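Phosphatidylinositol-specific phospholipase C1 (Streptomyces antibioticus, PDB 3H4X) belongs to the phosphatidylinositol-specific phospholipase C family and is built round a barrel-like, mostly parallel beta sheet flanked by helices. Local coordinates at residues His236-Gly241 / Ala264-Gly269; Asp242-Tyr247 / Arg279-Ile284; Ile271-Tyr276 / Ala314-Phe319. All blocks are in the same frame, centred on the assembly; numbering follows the deposited sequence.

Contact 1: residues His236-Gly241 / Ala264-Gly269; sequences HGAAPG and ATYLNG. Unlike the reference sequence in segment 264-269: A264 (reference Pro).
The methyl group of A238 sits over one face of the Y266 ring, its CB 3.7 Å from the ring centroid and 17° off the ring normal. This is a CH-pi contact, displaced toward the CE1-CZ side of the ring: the CB of A238 comes within 3.6 Å of CZ of Y266. Y266 projects from the short helix 263-266 with CG anti to its carbonyl carbon (chi1 -79°), a torsion that carries the ring beneath the loop 236-241. CG2 of T265, anti to its backbone N, touches the same methyl, 3.8 Å from the CB of A238. The T265 hydroxyl is engaged differently, in a hydrogen bond to the carboxylate of D262.

No direct hydrogen bond joins the two segments; a water does it instead. It lies in the plane of the Y266 ring, 2.7 Å from the OH of Y266, and accepts from the backbone N of A239 at 3.2 Å. The phenol is therefore tied to the loop at its edge while its face carries the alanine. Y266 also packs on L283 and M285 of strand 282-286. Separately, the loop is held to strand 258-262 by the G237-D260 backbone bond. Apolar apart from the water bridge, the contact rests on A238 CB against the Y266 face and T265 CG2, with the water linking the phenol to the loop backbone.

Contact 2: residues Asp242-Tyr247 / Arg279-Ile284; sequences DPRERY and RHYLLI
Residues 243-246 form a short 3-10 turn, with backbone bonds from E245 N to D242 O and from Y247 N to R244 O. In the facing segment, H280 takes positive phi in a Schellman motif that closes helix 274-278, and the chain then runs into strand 282-286. The two backbones stay apart, and the contact is made by side chains: R244 from the turn meets Y281, with R279 alongside.

The R244 chain bends at chi3 (-57°), which swings its guanidinium back onto D242. NE of R244 donates at 2.9 Å to OD1 of D242, which accepts through its syn lone pair, while NH2 of R244 reaches OD2 of D242 at 2.9 Å from above the carboxylate plane. That side-on, two-nitrogen grip is a salt bridge, and OD1 of D242 also accepts from the backbone N of R244 in an Asx turn. The same NH2 of R244 gives a bent bond (143°) to OH of Y281, 2.9 Å away, with the guanidinium and ring planes 71° apart. Within 279-284, NH1 of R279 donates to OH of Y281 (3.1 Å), which sits in the R279 guanidinium plane, and the CB of R279 covers the centre of one face of the Y281 ring. The two arginines come close, NH2 of R244 to NH1 of R279 at 3.8 Å. Nearby D242, and D171, salt-bridged to NH1 of R244 and hydrogen-bonded to OH of Y281, would be expected to offset this charge.

R244 lies against V235 of strand 232-236, F259 of strand 258-262 and W275 of helix 274-278, while L282 continues the sheet through backbone bonds to V257 and F259.

Contact 3: residues Ile271-Tyr276 / Ala314-Phe319; sequences IDTSWY and AAHASF
T273 meets 314-319 where helix 302-314 has just ended: A314 is its last residue, and the carbonyl O of A314 lies over one face of the H316 ring. At A315 the chain leaves helical geometry, and its carbonyl O accepts from OG1 of T273 at 2.7 Å. The hydroxyl comes from above the carbonyl plane, 44° out of it, with a C=O...donor angle of 128°. T273 can reach it because chi1 of 54° sets OG1 between its own backbone N and carbonyl carbon.

H316 follows with positive phi, the C-prime residue of a Schellman motif in which A317 N bonds to L312 O and H316 N to A313 O. Such a motif closes a helix and redirects the chain, here out of helix 302-314 toward strand 319-322 of the sheet. The imidazole is sandwiched: opposite the A314 carbonyl, CA of S274 lies over the other face, 3.7 Å from the ring centroid in a CH-pi contact, and CB of S274 is 3.6 Å from NE2 of H316. OG1 of T273 lies at the ring edge, in plane, 3.5 Å from CD2 of H316. ND1 of H316 is hydrogen-bonded to OD2 of D277 of helix 274-278, which should limit rotation of the ring. Ahead of that helix, OD1 of D272 takes a weak capping bond from S274 N and a second bond, 2.7 Å, from OG of S274.

Past A317, whose side chain turns away to M285, the OG of S318 accepts from L283 N, and F319 begins the strand, packing on I284.

The contacts lie on one side of the chain's centre, contact 3 about 9 Å from contact 1 and each about 11 Å from contact 2 (centre to centre). Segments 236-241 and 242-247 are consecutive in the loop between strands 232-236 and 258-262, and their G241, D242 and E245 line a pocket holding an acetyl group. Contact 1 closes before contact 3 opens, whereas contact 2 interleaves with both. R246 bonds to the carbonyls of H236 and G237, joining contacts 1 and 2. Y281 N to Y276 O and S318 N to L283 O join contacts 2 and 3. They pack loops and short helices around parallel strands 232-236, 258-262, 282-286 and 319-322, on the outer flank of the barrel wall.

Contact 1: residues His236-Gly241 / Ala264-Gly269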
ATOM      1  N   HIS A 236      -7.743   3.677  -7.640  1.00  6.63           N
ATOM      2  CA  HIS A 236      -7.349   4.932  -7.023  1.00  6.94           C
ATOM      3  C   HIS A 236      -8.272   6.049  -7.481  1.00  6.97           C
ATOM      4  O   HIS A 236      -8.488   6.235  -8.680  1.00  7.25           O
ATOM      5  CB  HIS A 236      -5.900   5.214  -7.410  1.00  7.37           C
ATOM      6  CG  HIS A 236      -5.349   6.506  -6.893  1.00  8.30           C
ATOM      7  ND1 HIS A 236      -5.358   6.861  -5.560  1.00 10.55           N
ATOM      8  CD2 HIS A 236      -4.710   7.504  -7.545  1.00  9.25           C
ATOM      9  CE1 HIS A 236      -4.770   8.038  -5.420  1.00  9.95           C
ATOM     10  NE2 HIS A 236      -4.371   8.449  -6.609  1.00 11.80           N
ATOM     11  N   GLY A 237      -8.831   6.768  -6.513  1.00  6.98           N
ATOM     12  CA  GLY A 237      -9.775   7.845  -6.784  1.00  7.52           C
ATOM     13  C   GLY A 237     -11.147   7.464  -6.268  1.00  7.74           C
ATOM     14  O   GLY A 237     -11.788   6.558  -6.804  1.00  7.87           O
ATOM     15  N   ALA A 238     -11.591   8.137  -5.211  1.00  8.09           N
ATOM     16  CA  ALA A 238     -12.873   7.837  -4.589  1.00  8.76           C
ATOM     17  C   ALA A 238     -14.000   8.030  -5.592  1.00  9.31           C
ATOM     18  O   ALA A 238     -14.053   9.046  -6.289  1.00  9.82           O
ATOM     19  CB  ALA A 238     -13.087   8.726  -3.383  1.00  8.76           C
ATOM     20  N   ALA A 239     -14.900   7.056  -5.655  1.00  9.67           N
ATOM     21  CA  ALA A 239     -16.008   7.094  -6.599  1.00 10.06           C
ATOM     22  C   ALA A 239     -17.203   6.348  -6.031  1.00 10.17           C
ATOM     23  O   ALA A 239     -17.036   5.435  -5.220  1.00  9.97           O
ATOM     24  CB  ALA A 239     -15.590   6.476  -7.928  1.00 10.89           C
ATOM     25  N   PRO A 240     -18.418   6.726  -6.459  1.00 10.61           N
ATOM     26  CA  PRO A 240     -19.626   6.037  -6.020  1.00 10.69           C
ATOM     27  C   PRO A 240     -19.813   4.699  -6.731  1.00 10.44           C
ATOM     28  O   PRO A 240     -19.143   4.419  -7.728  1.00 11.15           O
ATOM     29  CB  PRO A 240     -20.742   7.004  -6.424  1.00 11.27           C
ATOM     30  CG  PRO A 240     -20.199   7.694  -7.616  1.00 11.63           C
ATOM     31  CD  PRO A 240     -18.727   7.869  -7.339  1.00 11.06           C
ATOM     32  N   GLY A 241     -20.720   3.881  -6.212  1.00 10.03           N
ATOM     33  CA  GLY A 241     -21.011   2.586  -6.808  1.00  9.81           C
ATOM     34  C   GLY A 241     -19.812   1.660  -6.744  1.00  9.44           C
ATOM     35  O   GLY A 241     -19.038   1.689  -5.789  1.00  9.77           O
ATOM     36  N   ALA A 264     -12.048  12.952   2.768  1.00  8.30           N
ATOM     37  CA  ALA A 264     -13.136  13.925   2.770  1.00  8.75           C
ATOM     38  C   ALA A 264     -14.178  13.569   1.712  1.00  8.82           C
ATOM     39  O   ALA A 264     -15.384  13.699   1.940  1.00  9.57           O
ATOM     40  CB  ALA A 264     -12.597  15.331   2.547  1.00  9.14           C
ATOM     41  N   THR A 265     -13.712  13.111   0.556  1.00  8.79           N
ATOM     42  CA  THR A 265     -14.611  12.706  -0.517  1.00  8.81           C
ATOM     43  C   THR A 265     -15.470  11.510  -0.100  1.00  8.56           C
ATOM     44  O   THR A 265     -16.687  11.506  -0.312  1.00  8.60           O
ATOM     45  CB  THR A 265     -13.834  12.406  -1.814  1.00  8.91           C
ATOM     46  OG1 THR A 265     -13.078  13.564  -2.191  1.00  9.99           O
ATOM     47  CG2 THR A 265     -14.786  12.045  -2.941  1.00  9.80           C
ATOM     48  N   TYR A 266     -14.847  10.507   0.514  1.00  8.46           N
ATOM     49  CA  TYR A 266     -15.599   9.350   0.984  1.00  8.74           C
ATOM     50  C   TYR A 266     -16.661   9.728   2.002  1.00  9.14           C
ATOM     51  O   TYR A 266     -17.650   9.014   2.168  1.00  9.63           O
ATOM     52  CB  TYR A 266     -14.675   8.297   1.596  1.00  8.60           C
ATOM     53  CG  TYR A 266     -13.957   7.448   0.577  1.00  7.64           C
ATOM     54  CD1 TYR A 266     -14.664   6.737  -0.387  1.00  7.67           C
ATOM     55  CD2 TYR A 266     -12.574   7.349   0.580  1.00  7.83           C
ATOM     56  CE1 TYR A 266     -14.011   5.961  -1.326  1.00  7.34           C
ATOM     57  CE2 TYR A 266     -11.916   6.570  -0.346  1.00  7.43           C
ATOM     58  CZ  TYR A 266     -12.634   5.883  -1.300  1.00  7.25           C
ATOM     59  OH  TYR A 266     -11.961   5.117  -2.225  1.00  7.83           O
ATOM     60  N   LEU A 267     -16.443  10.838   2.699  1.00  9.59           N
ATOM     61  CA  LEU A 267     -17.366  11.251   3.746  1.00 10.22           C
ATOM     62  C   LEU A 267     -18.319  12.361   3.307  1.00 10.16           C
ATOM     63  O   LEU A 267     -19.051  12.908   4.130  1.00 11.03           O
ATOM     64  CB  LEU A 267     -16.593  11.682   4.994  1.00 10.66           C
ATOM     65  CG  LEU A 267     -16.270  10.561   5.981  1.00 11.33           C
ATOM     66  CD1 LEU A 267     -15.474   9.432   5.329  1.00 11.43           C
ATOM     67  CD2 LEU A 267     -15.539  11.118   7.186  1.00 13.24           C
ATOM     68  N   ASN A 268     -18.333  12.689   2.019  1.00 10.23           N
ATOM     69  CA  ASN A 268     -19.103  13.853   1.568  1.00 10.39           C
ATOM     70  C   ASN A 268     -20.561  13.576   1.205  1.00 10.60           C
ATOM     71  O   ASN A 268     -21.279  14.477   0.768  1.00 10.62           O
ATOM     72  CB  ASN A 268     -18.380  14.607   0.440  1.00 10.50           C
ATOM     73  CG  ASN A 268     -18.487  13.914  -0.913  1.00 10.42           C
ATOM     74  OD1 ASN A 268     -19.272  12.985  -1.100  1.00 10.22           O
ATOM     75  ND2 ASN A 268     -17.693  14.381  -1.870  1.00 11.21           N
ATOM     76  N   GLY A 269     -20.995  12.337   1.407  1.00 10.82           N
ATOM     77  CA  GLY A 269     -22.388  11.956   1.190  1.00 11.74           C
ATOM     78  C   GLY A 269     -22.674  11.251  -0.123  1.00 12.18           C
ATOM     79  O   GLY A 269     -23.748  10.678  -0.298  1.00 13.17           O
TER
HETATM   80  O   HOH W   1     -13.692   4.452  -4.222  1.00  8.48           O

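Contact 2: residues Asp242-Tyr247 / Arg279-Ile284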
ATOM      1  N   ASP A 242     -19.667   0.817  -7.756  1.00  8.89           N
ATOM      2  CA  ASP A 242     -18.508  -0.057  -7.855  1.00  8.29           C
ATOM      3  C   ASP A 242     -17.482   0.657  -8.724  1.00  8.12           C
ATOM      4  O   ASP A 242     -17.686   0.798  -9.928  1.00  8.06           O
ATOM      5  CB  ASP A 242     -18.907  -1.394  -8.482  1.00  8.59           C
ATOM      6  CG  ASP A 242     -17.763  -2.383  -8.532  1.00  8.05           C
ATOM      7  OD1 ASP A 242     -16.589  -1.956  -8.488  1.00  7.74           O
ATOM      8  OD2 ASP A 242     -18.038  -3.597  -8.621  1.00  8.40           O
ATOM      9  N   PRO A 243     -16.383   1.135  -8.119  1.00  7.92           N
ATOM     10  CA  PRO A 243     -15.428   1.926  -8.892  1.00  7.68           C
ATOM     11  C   PRO A 243     -14.811   1.156 -10.050  1.00  7.46           C
ATOM     12  O   PRO A 243     -14.283   1.761 -10.980  1.00  7.75           O
ATOM     13  CB  PRO A 243     -14.357   2.284  -7.858  1.00  8.00           C
ATOM     14  CG  PRO A 243     -15.058   2.211  -6.542  1.00  8.47           C
ATOM     15  CD  PRO A 243     -16.022   1.074  -6.690  1.00  7.73           C
ATOM     16  N   ARG A 244     -14.868  -0.169  -9.992  1.00  7.35           N
ATOM     17  CA  ARG A 244     -14.247  -0.989 -11.022  1.00  7.29           C
ATOM     18  C   ARG A 244     -14.999  -0.924 -12.349  1.00  7.36           C
ATOM     19  O   ARG A 244     -14.492  -1.366 -13.377  1.00  7.32           O
ATOM     20  CB  ARG A 244     -14.101  -2.429 -10.532  1.00  7.43           C
ATOM     21  CG  ARG A 244     -13.160  -2.532  -9.334  1.00  7.26           C
ATOM     22  CD  ARG A 244     -13.288  -3.839  -8.568  1.00  7.51           C
ATOM     23  NE  ARG A 244     -14.649  -4.078  -8.102  1.00  7.28           N
ATOM     24  CZ  ARG A 244     -15.003  -5.108  -7.344  1.00  7.43           C
ATOM     25  NH1 ARG A 244     -14.086  -5.980  -6.935  1.00  7.86           N
ATOM     26  NH2 ARG A 244     -16.273  -5.269  -7.001  1.00  7.92           N
ATOM     27  N   GLU A 245     -16.203  -0.357 -12.327  1.00  7.73           N
ATOM     28  CA  GLU A 245     -16.961  -0.167 -13.557  1.00  8.27           C
ATOM     29  C   GLU A 245     -16.260   0.822 -14.492  1.00  8.45           C
ATOM     30  O   GLU A 245     -16.625   0.926 -15.661  1.00  8.91           O
ATOM     31  CB  GLU A 245     -18.392   0.279 -13.252  1.00  9.04           C
ATOM     32  CG  GLU A 245     -19.206  -0.723 -12.436  1.00 10.32           C
ATOM     33  CD  GLU A 245     -19.623  -1.962 -13.216  1.00 11.26           C
ATOM     34  OE1 GLU A 245     -19.346  -2.048 -14.432  1.00 11.08           O
ATOM     35  OE2 GLU A 245     -20.239  -2.862 -12.603  1.00 12.78           O
ATOM     36  N   ARG A 246     -15.246   1.530 -13.991  1.00  8.54           N
ATOM     37  CA  ARG A 246     -14.450   2.429 -14.826  1.00  8.71           C
ATOM     38  C   ARG A 246     -13.601   1.666 -15.835  1.00  8.92           C
ATOM     39  O   ARG A 246     -13.168   2.240 -16.826  1.00  9.49           O
ATOM     40  CB  ARG A 246     -13.530   3.303 -13.969  1.00  8.80           C
ATOM     41  CG  ARG A 246     -12.305   2.571 -13.429  1.00  8.72           C
ATOM     42  CD  ARG A 246     -11.391   3.490 -12.634  1.00  9.40           C
ATOM     43  NE  ARG A 246     -12.078   4.082 -11.491  1.00 10.02           N
ATOM     44  CZ  ARG A 246     -11.481   4.834 -10.574  1.00  9.85           C
ATOM     45  NH1 ARG A 246     -10.184   5.091 -10.672  1.00 10.63           N
ATOM     46  NH2 ARG A 246     -12.185   5.330  -9.566  1.00 10.40           N
ATOM     47  N   TYR A 247     -13.339   0.389 -15.573  1.00  8.73           N
ATOM     48  CA  TYR A 247     -12.543  -0.429 -16.484  1.00  9.08           C
ATOM     49  C   TYR A 247     -13.462  -1.091 -17.497  1.00  9.53           C
ATOM     50  O   TYR A 247     -14.373  -1.828 -17.124  1.00  9.50           O
ATOM     51  CB  TYR A 247     -11.738  -1.478 -15.710  1.00  8.98           C
ATOM     52  CG  TYR A 247     -10.891  -0.873 -14.615  1.00  8.25           C
ATOM     53  CD1 TYR A 247      -9.825  -0.036 -14.921  1.00  8.80           C
ATOM     54  CD2 TYR A 247     -11.172  -1.113 -13.278  1.00  8.67           C
ATOM     55  CE1 TYR A 247      -9.056   0.538 -13.923  1.00  8.83           C
ATOM     56  CE2 TYR A 247     -10.407  -0.546 -12.274  1.00  8.52           C
ATOM     57  CZ  TYR A 247      -9.354   0.279 -12.600  1.00  8.44           C
ATOM     58  OH  TYR A 247      -8.597   0.839 -11.595  1.00  8.63           O
ATOM     59  N   ARG A 279     -18.240  -6.361   1.567  1.00 10.25           N
ATOM     60  CA  ARG A 279     -17.551  -7.248   0.634  1.00  9.76           C
ATOM     61  C   ARG A 279     -16.127  -7.600   1.061  1.00  9.07           C
ATOM     62  O   ARG A 279     -15.439  -8.359   0.374  1.00  9.23           O
ATOM     63  CB  ARG A 279     -17.563  -6.633  -0.766  1.00 10.14           C
ATOM     64  CG  ARG A 279     -18.934  -6.694  -1.429  1.00 11.59           C
ATOM     65  CD  ARG A 279     -19.088  -5.693  -2.562  1.00 13.57           C
ATOM     66  NE  ARG A 279     -20.333  -5.910  -3.296  1.00 15.81           N
ATOM     67  CZ  ARG A 279     -20.401  -6.419  -4.524  1.00 16.95           C
ATOM     68  NH1 ARG A 279     -19.294  -6.753  -5.174  1.00 18.13           N
ATOM     69  NH2 ARG A 279     -21.581  -6.583  -5.111  1.00 17.91           N
ATOM     70  N   HIS A 280     -15.701  -7.052   2.196  1.00  8.56           N
ATOM     71  CA  HIS A 280     -14.370  -7.305   2.756  1.00  8.43           C
ATOM     72  C   HIS A 280     -13.236  -6.711   1.922  1.00  8.03           C
ATOM     73  O   HIS A 280     -12.093  -7.170   1.992  1.00  8.62           O
ATOM     74  CB  HIS A 280     -14.145  -8.801   2.991  1.00  8.62           C
ATOM     75  CG  HIS A 280     -15.283  -9.471   3.693  1.00  9.47           C
ATOM     76  ND1 HIS A 280     -15.802  -9.002   4.882  1.00 10.79           N
ATOM     77  CD2 HIS A 280     -16.015 -10.561   3.366  1.00 10.79           C
ATOM     78  CE1 HIS A 280     -16.799  -9.782   5.260  1.00 11.67           C
ATOM     79  NE2 HIS A 280     -16.951 -10.734   4.356  1.00 11.66           N
ATOM     80  N   TYR A 281     -13.547  -5.685   1.137  1.00  7.54           N
ATOM     81  CA  TYR A 281     -12.518  -4.982   0.382  1.00  7.34           C
ATOM     82  C   TYR A 281     -11.742  -4.058   1.307  1.00  7.17           C
ATOM     83  O   TYR A 281     -12.289  -3.532   2.274  1.00  7.64           O
ATOM     84  CB  TYR A 281     -13.136  -4.144  -0.735  1.00  7.42           C
ATOM     85  CG  TYR A 281     -13.967  -4.908  -1.740  1.00  7.13           C
ATOM     86  CD1 TYR A 281     -13.678  -6.227  -2.067  1.00  7.55           C
ATOM     87  CD2 TYR A 281     -15.021  -4.288  -2.394  1.00  7.01           C
ATOM     88  CE1 TYR A 281     -14.439  -6.916  -3.006  1.00  7.18           C
ATOM     89  CE2 TYR A 281     -15.782  -4.957  -3.327  1.00  7.53           C
ATOM     90  CZ  TYR A 281     -15.490  -6.265  -3.632  1.00  7.76           C
ATOM     91  OH  TYR A 281     -16.278  -6.904  -4.563  1.00  8.06           O
ATOM     92  N   LEU A 282     -10.468  -3.841   0.999  1.00  6.84           N
ATOM     93  CA  LEU A 282      -9.676  -2.881   1.758  1.00  6.91           C
ATOM     94  C   LEU A 282      -9.920  -1.481   1.225  1.00  6.82           C
ATOM     95  O   LEU A 282      -9.878  -1.256   0.018  1.00  7.33           O
ATOM     96  CB  LEU A 282      -8.189  -3.219   1.702  1.00  7.10           C
ATOM     97  CG  LEU A 282      -7.816  -4.608   2.221  1.00  7.56           C
ATOM     98  CD1 LEU A 282      -6.307  -4.797   2.194  1.00  8.44           C
ATOM     99  CD2 LEU A 282      -8.362  -4.853   3.623  1.00  8.68           C
ATOM    100  N   LEU A 283     -10.179  -0.548   2.133  1.00  6.97           N
ATOM    101  CA  LEU A 283     -10.482   0.829   1.770  1.00  7.19           C
ATOM    102  C   LEU A 283      -9.471   1.762   2.429  1.00  6.82           C
ATOM    103  O   LEU A 283      -9.476   1.946   3.646  1.00  7.19           O
ATOM    104  CB  LEU A 283     -11.907   1.185   2.204  1.00  7.69           C
ATOM    105  CG  LEU A 283     -12.438   2.568   1.818  1.00  7.86           C
ATOM    106  CD1 LEU A 283     -12.347   2.797   0.319  1.00  8.80           C
ATOM    107  CD2 LEU A 283     -13.865   2.746   2.300  1.00  9.24           C
ATOM    108  N   ILE A 284      -8.580   2.332   1.623  1.00  6.55           N
ATOM    109  CA  ILE A 284      -7.581   3.276   2.117  1.00  6.73           C
ATOM    110  C   ILE A 284      -8.106   4.692   1.924  1.00  6.71           C
ATOM    111  O   ILE A 284      -8.421   5.090   0.797  1.00  7.06           O
ATOM    112  CB  ILE A 284      -6.225   3.144   1.370  1.00  6.91           C
ATOM    113  CG1 ILE A 284      -5.523   1.820   1.683  1.00  8.08           C
ATOM    114  CG2 ILE A 284      -5.295   4.286   1.753  1.00  7.81           C
ATOM    115  CD1 ILE A 284      -6.209   0.594   1.151  1.00 10.42           C
TER

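Contact 3: residues Ile271-Tyr276 / Ala314-Phe319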
ATOM      1  N   ILE A 271     -20.954   8.708  -1.552  1.00 11.54           N
ATOM      2  CA  ILE A 271     -20.455   7.342  -1.651  1.00 11.24           C
ATOM      3  C   ILE A 271     -20.907   6.497  -0.470  1.00 11.29           C
ATOM      4  O   ILE A 271     -20.758   6.895   0.682  1.00 11.62           O
ATOM      5  CB  ILE A 271     -18.914   7.323  -1.726  1.00 11.16           C
ATOM      6  CG1 ILE A 271     -18.445   8.103  -2.956  1.00 10.99           C
ATOM      7  CG2 ILE A 271     -18.395   5.890  -1.746  1.00 11.34           C
ATOM      8  CD1 ILE A 271     -16.966   8.441  -2.946  1.00 10.89           C
ATOM      9  N   ASP A 272     -21.458   5.325  -0.766  1.00 11.59           N
ATOM     10  CA  ASP A 272     -21.855   4.379   0.263  1.00 12.06           C
ATOM     11  C   ASP A 272     -20.650   3.526   0.648  1.00 11.52           C
ATOM     12  O   ASP A 272     -20.356   2.524   0.001  1.00 11.79           O
ATOM     13  CB  ASP A 272     -22.983   3.485  -0.251  1.00 12.51           C
ATOM     14  CG  ASP A 272     -23.392   2.426   0.753  1.00 14.29           C
ATOM     15  OD1 ASP A 272     -22.891   2.460   1.896  1.00 15.33           O
ATOM     16  OD2 ASP A 272     -24.223   1.561   0.399  1.00 17.11           O
ATOM     17  N   THR A 273     -19.942   3.919   1.699  1.00 11.04           N
ATOM     18  CA  THR A 273     -18.715   3.210   2.050  1.00 10.98           C
ATOM     19  C   THR A 273     -18.972   1.851   2.702  1.00 10.58           C
ATOM     20  O   THR A 273     -18.061   1.034   2.789  1.00 10.26           O
ATOM     21  CB  THR A 273     -17.794   4.058   2.941  1.00 11.25           C
ATOM     22  OG1 THR A 273     -18.524   4.510   4.084  1.00 12.00           O
ATOM     23  CG2 THR A 273     -17.261   5.263   2.172  1.00 11.76           C
ATOM     24  N   SER A 274     -20.203   1.591   3.141  1.00 10.41           N
ATOM     25  CA  SER A 274     -20.516   0.288   3.730  1.00 10.58           C
ATOM     26  C   SER A 274     -20.331  -0.836   2.710  1.00 10.27           C
ATOM     27  O   SER A 274     -20.059  -1.978   3.072  1.00 10.53           O
ATOM     28  CB  SER A 274     -21.933   0.262   4.309  1.00 11.07           C
ATOM     29  OG  SER A 274     -22.909   0.188   3.289  1.00 12.15           O
ATOM     30  N   TRP A 275     -20.481  -0.501   1.435  1.00 10.03           N
ATOM     31  CA  TRP A 275     -20.322  -1.457   0.345  1.00 10.00           C
ATOM     32  C   TRP A 275     -18.984  -2.184   0.441  1.00  9.61           C
ATOM     33  O   TRP A 275     -18.909  -3.396   0.248  1.00  9.86           O
ATOM     34  CB  TRP A 275     -20.430  -0.705  -0.981  1.00 10.24           C
ATOM     35  CG  TRP A 275     -20.327  -1.527  -2.227  1.00 10.52           C
ATOM     36  CD1 TRP A 275     -21.323  -2.252  -2.815  1.00 11.67           C
ATOM     37  CD2 TRP A 275     -19.176  -1.667  -3.069  1.00 10.15           C
ATOM     38  NE1 TRP A 275     -20.857  -2.847  -3.962  1.00 11.40           N
ATOM     39  CE2 TRP A 275     -19.542  -2.504  -4.140  1.00 10.84           C
ATOM     40  CE3 TRP A 275     -17.868  -1.172  -3.017  1.00  9.82           C
ATOM     41  CZ2 TRP A 275     -18.651  -2.857  -5.148  1.00 10.44           C
ATOM     42  CZ3 TRP A 275     -16.987  -1.523  -4.019  1.00  9.41           C
ATOM     43  CH2 TRP A 275     -17.382  -2.357  -5.072  1.00  9.82           C
ATOM     44  N   TYR A 276     -17.928  -1.435   0.750  1.00  9.05           N
ATOM     45  CA  TYR A 276     -16.579  -1.999   0.842  1.00  8.96           C
ATOM     46  C   TYR A 276     -16.457  -2.963   2.010  1.00  9.23           C
ATOM     47  O   TYR A 276     -15.828  -4.014   1.906  1.00  9.61           O
ATOM     48  CB  TYR A 276     -15.530  -0.887   0.988  1.00  8.84           C
ATOM     49  CG  TYR A 276     -15.546   0.071  -0.167  1.00  8.03           C
ATOM     50  CD1 TYR A 276     -14.748  -0.142  -1.285  1.00  7.99           C
ATOM     51  CD2 TYR A 276     -16.385   1.174  -0.160  1.00  8.14           C
ATOM     52  CE1 TYR A 276     -14.779   0.723  -2.356  1.00  7.82           C
ATOM     53  CE2 TYR A 276     -16.420   2.044  -1.227  1.00  8.53           C
ATOM     54  CZ  TYR A 276     -15.615   1.813  -2.321  1.00  7.94           C
ATOM     55  OH  TYR A 276     -15.648   2.669  -3.394  1.00  8.19           O
ATOM     56  N   ALA A 314     -15.697   4.268  11.622  1.00 11.18           N
ATOM     57  CA  ALA A 314     -17.153   4.158  11.578  1.00 11.45           C
ATOM     58  C   ALA A 314     -17.660   4.288  10.142  1.00 11.30           C
ATOM     59  O   ALA A 314     -18.691   3.721   9.782  1.00 11.98           O
ATOM     60  CB  ALA A 314     -17.794   5.198  12.479  1.00 11.79           C
ATOM     61  N   ALA A 315     -16.916   5.031   9.326  1.00 10.83           N
ATOM     62  CA  ALA A 315     -17.234   5.185   7.908  1.00 10.60           C
ATOM     63  C   ALA A 315     -16.595   4.093   7.039  1.00 10.33           C
ATOM     64  O   ALA A 315     -16.524   4.228   5.818  1.00 10.31           O
ATOM     65  CB  ALA A 315     -16.822   6.566   7.423  1.00 11.00           C
ATOM     66  N   HIS A 316     -16.131   3.021   7.677  1.00 10.03           N
ATOM     67  CA  HIS A 316     -15.709   1.798   6.984  1.00  9.76           C
ATOM     68  C   HIS A 316     -14.334   1.833   6.326  1.00  9.28           C
ATOM     69  O   HIS A 316     -14.025   0.985   5.496  1.00  8.78           O
ATOM     70  CB  HIS A 316     -16.772   1.353   5.979  1.00 10.10           C
ATOM     71  CG  HIS A 316     -18.139   1.230   6.575  1.00 10.74           C
ATOM     72  ND1 HIS A 316     -18.520   0.160   7.358  1.00 11.53           N
ATOM     73  CD2 HIS A 316     -19.212   2.054   6.516  1.00 11.16           C
ATOM     74  CE1 HIS A 316     -19.771   0.330   7.751  1.00 12.08           C
ATOM     75  NE2 HIS A 316     -20.212   1.472   7.255  1.00 12.27           N
ATOM     76  N   ALA A 317     -13.496   2.785   6.708  1.00  8.64           N
ATOM     77  CA  ALA A 317     -12.113   2.766   6.248  1.00  8.31           C
ATOM     78  C   ALA A 317     -11.396   1.531   6.785  1.00  7.94           C
ATOM     79  O   ALA A 317     -11.664   1.084   7.904  1.00  8.38           O
ATOM     80  CB  ALA A 317     -11.387   4.021   6.699  1.00  8.38           C
ATOM     81  N   SER A 318     -10.486   0.979   5.986  1.00  7.62           N
ATOM     82  CA  SER A 318      -9.513   0.011   6.489  1.00  7.38           C
ATOM     83  C   SER A 318      -8.275   0.734   7.002  1.00  7.11           C
ATOM     84  O   SER A 318      -7.659   0.308   7.981  1.00  7.03           O
ATOM     85  CB  SER A 318      -9.082  -0.957   5.393  1.00  7.38           C
ATOM     86  OG  SER A 318     -10.171  -1.719   4.923  1.00  7.61           O
ATOM     87  N   PHE A 319      -7.898   1.816   6.326  1.00  7.07           N
ATOM     88  CA  PHE A 319      -6.737   2.605   6.714  1.00  7.46           C
ATOM     89  C   PHE A 319      -7.075   4.081   6.620  1.00  7.63           C
ATOM     90  O   PHE A 319      -7.780   4.501   5.703  1.00  8.03           O
ATOM     91  CB  PHE A 319      -5.543   2.338   5.790  1.00  7.42           C
ATOM     92  CG  PHE A 319      -5.081   0.912   5.772  1.00  7.45           C
ATOM     93  CD1 PHE A 319      -4.068   0.485   6.616  1.00  8.44           C
ATOM     94  CD2 PHE A 319      -5.641   0.000   4.890  1.00  8.09           C
ATOM     95  CE1 PHE A 319      -3.633  -0.826   6.582  1.00  8.65           C
ATOM     96  CE2 PHE A 319      -5.206  -1.313   4.856  1.00  8.66           C
ATOM     97  CZ  PHE A 319      -4.205  -1.725   5.704  1.00  8.77           C
TER